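Local coordinates for dextranase (Pseudarthrobacter oxydans, PDB 6NZS), which catalyses the endohydrolysis of alpha-1,6-glucosidic linkages in dextran, as a glycoside hydrolase of family 49, at residues A[417-422]-A[453-458]. Numbering follows the deposited sequence.
Sequences GWTPRN and SSHWED
Trp418 lays its indole over Ser453: Ser453 CB stands 3.8 Å from the centroid of the six-membered ring and only 10° off its normal, a CH-pi contact over the face. With OG anti to the backbone N (chi1 -178°), the hydroxyl lies over the same ring near its rim, 3.3 Å from Trp418 CZ3, and also hydrogen-bonds Ser454 O. Alongside this packing the backbones are clamped at both ends of Trp418. Its N-H points almost straight (175°) at Ser453 O, approaching from above the carbonyl plane, while Trp418 O receives Trp456 N at 3.1 Å in the carbonyl plane, on a lone pair. That oxygen also sits over the centre of the His455 imidazole, 3.4 Å above its plane. Glu457 N helps hold the imidazole's rotation by donating to ND1 within the ring plane, inside the type I turn from His455 to Asp458. NE and NH2 of Arg421 grip Gly417 O side-on, tying the side chain to its own loop.

The outer side, by contrast, faces solvent and meets through van der Waals contacts. Exposed Trp456 turns its ring edge to Thr419, CD1 lying 3.4 Å from Thr419 CG2, and its CB packs 3.7 Å from Trp418 CE3; Pro420 CD rests 3.8 Å from His455 CD2. Beyond the contact, Trp418 NE1 is bound by Asp389, and Gln415 OE1 accepts from the N-H groups of both Gly417 and Ser453. The two loops follow the neighbouring parallel strands 414-415 and 450-452, consistent with loops stacked at corresponding positions in successive coils of a right-handed parallel beta-helix, the pectate-lyase-like solenoid of family 49.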
ATOM      1  N   GLY A 417      13.187  -2.901 -10.471  1.00 12.34           N
ATOM      2  CA  GLY A 417      14.622  -2.699 -10.560  1.00 11.96           C
ATOM      3  C   GLY A 417      15.382  -2.982  -9.278  1.00 13.13           C
ATOM      4  O   GLY A 417      15.069  -3.945  -8.562  1.00 12.52           O
ATOM      5  N   TRP A 418      16.385  -2.137  -8.996  1.00 12.40           N
ATOM      6  CA  TRP A 418      17.315  -2.216  -7.861  1.00 12.93           C
ATOM      7  C   TRP A 418      18.442  -3.231  -8.046  1.00 14.03           C
ATOM      8  O   TRP A 418      19.546  -3.017  -7.537  1.00 14.33           O
ATOM      9  CB  TRP A 418      16.625  -2.452  -6.512  1.00 13.19           C
ATOM     10  CG  TRP A 418      15.753  -1.327  -5.990  1.00 11.77           C
ATOM     11  CD1 TRP A 418      14.415  -1.400  -5.704  1.00 12.31           C
ATOM     12  CD2 TRP A 418      16.169   0.005  -5.633  1.00 11.93           C
ATOM     13  NE1 TRP A 418      13.969  -0.191  -5.219  1.00 13.08           N
ATOM     14  CE2 TRP A 418      15.022   0.686  -5.167  1.00 11.86           C
ATOM     15  CE3 TRP A 418      17.391   0.691  -5.686  1.00 12.81           C
ATOM     16  CZ2 TRP A 418      15.061   2.013  -4.738  1.00 10.98           C
ATOM     17  CZ3 TRP A 418      17.429   2.013  -5.254  1.00 12.35           C
ATOM     18  CH2 TRP A 418      16.266   2.663  -4.796  1.00 11.64           C
ATOM     19  N   THR A 419      18.167  -4.359  -8.693  1.00 12.93           N
ATOM     20  CA  THR A 419      19.186  -5.352  -9.021  1.00 15.78           C
ATOM     21  C   THR A 419      18.798  -5.984 -10.347  1.00 15.54           C
ATOM     22  O   THR A 419      17.628  -5.924 -10.745  1.00 13.96           O
ATOM     23  CB  THR A 419      19.290  -6.470  -7.961  1.00 16.83           C
ATOM     24  OG1 THR A 419      18.136  -7.325  -8.017  1.00 18.03           O
ATOM     25  CG2 THR A 419      19.440  -5.941  -6.552  1.00 22.10           C
ATOM     26  N   PRO A 420      19.741  -6.618 -11.047  1.00 14.45           N
ATOM     27  CA  PRO A 420      19.343  -7.488 -12.159  1.00 14.57           C
ATOM     28  C   PRO A 420      18.453  -8.610 -11.639  1.00 15.04           C
ATOM     29  O   PRO A 420      18.631  -9.097 -10.520  1.00 16.18           O
ATOM     30  CB  PRO A 420      20.681  -8.038 -12.679  1.00 15.83           C
ATOM     31  CG  PRO A 420      21.699  -7.044 -12.227  1.00 16.49           C
ATOM     32  CD  PRO A 420      21.206  -6.536 -10.907  1.00 15.72           C
ATOM     33  N   ARG A 421      17.464  -9.000 -12.447  1.00 13.21           N
ATOM     34  CA  ARG A 421      16.497 -10.010 -12.037  1.00 14.21           C
ATOM     35  C   ARG A 421      16.145 -10.901 -13.218  1.00 14.17           C
ATOM     36  O   ARG A 421      16.275 -10.506 -14.379  1.00 14.50           O
ATOM     37  CB  ARG A 421      15.212  -9.375 -11.474  1.00 13.48           C
ATOM     38  CG  ARG A 421      15.444  -8.542 -10.232  1.00 12.64           C
ATOM     39  CD  ARG A 421      14.151  -7.904  -9.713  1.00 12.46           C
ATOM     40  NE  ARG A 421      14.427  -6.866  -8.719  1.00 11.95           N
ATOM     41  CZ  ARG A 421      14.719  -7.103  -7.444  1.00 13.47           C
ATOM     42  NH1 ARG A 421      14.772  -8.354  -6.983  1.00 14.33           N
ATOM     43  NH2 ARG A 421      14.963  -6.091  -6.623  1.00 14.31           N
ATOM     44  N   ASN A 422      15.692 -12.120 -12.896  1.00 14.58           N
ATOM     45  CA  ASN A 422      15.112 -13.052 -13.858  1.00 13.27           C
ATOM     46  C   ASN A 422      13.625 -13.164 -13.536  1.00 14.19           C
ATOM     47  O   ASN A 422      13.251 -13.739 -12.507  1.00 15.43           O
ATOM     48  CB  ASN A 422      15.794 -14.415 -13.770  1.00 14.53           C
ATOM     49  CG  ASN A 422      17.158 -14.421 -14.419  1.00 15.29           C
ATOM     50  OD1 ASN A 422      17.341 -13.903 -15.517  1.00 17.42           O
ATOM     51  ND2 ASN A 422      18.136 -15.013 -13.735  1.00 19.10           N
ATOM     52  N   SER A 453      14.308   0.949 -10.902  1.00 10.65           N
ATOM     53  CA  SER A 453      15.346   1.803 -10.347  1.00 10.73           C
ATOM     54  C   SER A 453      16.728   1.265 -10.707  1.00 11.27           C
ATOM     55  O   SER A 453      16.914   0.063 -10.946  1.00 12.58           O
ATOM     56  CB  SER A 453      15.214   1.877  -8.825  1.00 12.62           C
ATOM     57  OG  SER A 453      16.197   2.748  -8.270  1.00 12.43           O
ATOM     58  N   SER A 454      17.702   2.171 -10.737  1.00 12.43           N
ATOM     59  CA  SER A 454      19.105   1.793 -10.849  1.00 12.91           C
ATOM     60  C   SER A 454      19.533   1.008  -9.603  1.00 13.90           C
ATOM     61  O   SER A 454      18.767   0.825  -8.658  1.00 13.19           O
ATOM     62  CB  SER A 454      19.942   3.049 -11.059  1.00 13.60           C
ATOM     63  OG  SER A 454      19.711   3.973 -10.012  1.00 14.38           O
ATOM     64  N   HIS A 455      20.791   0.550  -9.597  1.00 14.59           N
ATOM     65  CA  HIS A 455      21.229  -0.431  -8.606  1.00 14.83           C
ATOM     66  C   HIS A 455      21.349   0.175  -7.211  1.00 15.92           C
ATOM     67  O   HIS A 455      21.932   1.245  -7.030  1.00 16.71           O
ATOM     68  CB  HIS A 455      22.576  -1.019  -9.015  1.00 16.30           C
ATOM     69  CG  HIS A 455      22.825  -2.386  -8.455  1.00 16.51           C
ATOM     70  ND1 HIS A 455      23.098  -2.608  -7.123  1.00 18.35           N
ATOM     71  CD2 HIS A 455      22.824  -3.604  -9.049  1.00 17.59           C
ATOM     72  CE1 HIS A 455      23.261  -3.905  -6.921  1.00 20.11           C
ATOM     73  NE2 HIS A 455      23.101  -4.530  -8.073  1.00 18.29           N
ATOM     74  N   TRP A 456      20.830  -0.548  -6.213  1.00 14.69           N
ATOM     75  CA  TRP A 456      20.885  -0.074  -4.830  1.00 17.36           C
ATOM     76  C   TRP A 456      22.317   0.132  -4.343  1.00 17.27           C
ATOM     77  O   TRP A 456      22.553   0.967  -3.465  1.00 19.00           O
ATOM     78  CB  TRP A 456      20.136  -1.033  -3.898  1.00 16.74           C
ATOM     79  CG  TRP A 456      20.807  -2.371  -3.714  1.00 17.96           C
ATOM     80  CD1 TRP A 456      20.593  -3.500  -4.444  1.00 19.20           C
ATOM     81  CD2 TRP A 456      21.792  -2.712  -2.727  1.00 22.33           C
ATOM     82  NE1 TRP A 456      21.385  -4.529  -3.977  1.00 21.38           N
ATOM     83  CE2 TRP A 456      22.131  -4.067  -2.925  1.00 23.14           C
ATOM     84  CE3 TRP A 456      22.422  -2.001  -1.700  1.00 24.49           C
ATOM     85  CZ2 TRP A 456      23.073  -4.726  -2.132  1.00 25.60           C
ATOM     86  CZ3 TRP A 456      23.355  -2.655  -0.913  1.00 23.73           C
ATOM     87  CH2 TRP A 456      23.673  -4.004  -1.134  1.00 25.40           C
ATOM     88  N   GLU A 457      23.278  -0.620  -4.881  1.00 17.84           N
ATOM     89  CA  GLU A 457      24.657  -0.475  -4.422  1.00 20.83           C
ATOM     90  C   GLU A 457      25.260   0.855  -4.858  1.00 20.68           C
ATOM     91  O   GLU A 457      26.176   1.367  -4.202  1.00 22.07           O
ATOM     92  CB  GLU A 457      25.513  -1.629  -4.937  1.00 24.50           C
ATOM     93  CG  GLU A 457      25.261  -2.958  -4.241  1.00 24.30           C
ATOM     94  CD  GLU A 457      25.924  -4.128  -4.952  1.00 27.06           C
ATOM     95  OE1 GLU A 457      26.559  -3.912  -6.004  1.00 28.45           O
ATOM     96  OE2 GLU A 457      25.802  -5.269  -4.459  1.00 33.65           O
ATOM     97  N   ASP A 458      24.778   1.416  -5.968  1.00 19.62           N
ATOM     98  CA  ASP A 458      25.298   2.687  -6.481  1.00 20.30           C
ATOM     99  C   ASP A 458      24.290   3.160  -7.533  1.00 19.30           C
ATOM    100  O   ASP A 458      24.374   2.783  -8.702  1.00 19.09           O
ATOM    101  CB  ASP A 458      26.687   2.544  -7.073  1.00 24.29           C
ATOM    102  CG  ASP A 458      27.280   3.877  -7.523  1.00 26.44           C
ATOM    103  OD1 ASP A 458      26.558   4.899  -7.528  1.00 24.01           O
ATOM    104  OD2 ASP A 458      28.481   3.899  -7.871  1.00 27.91           O
TER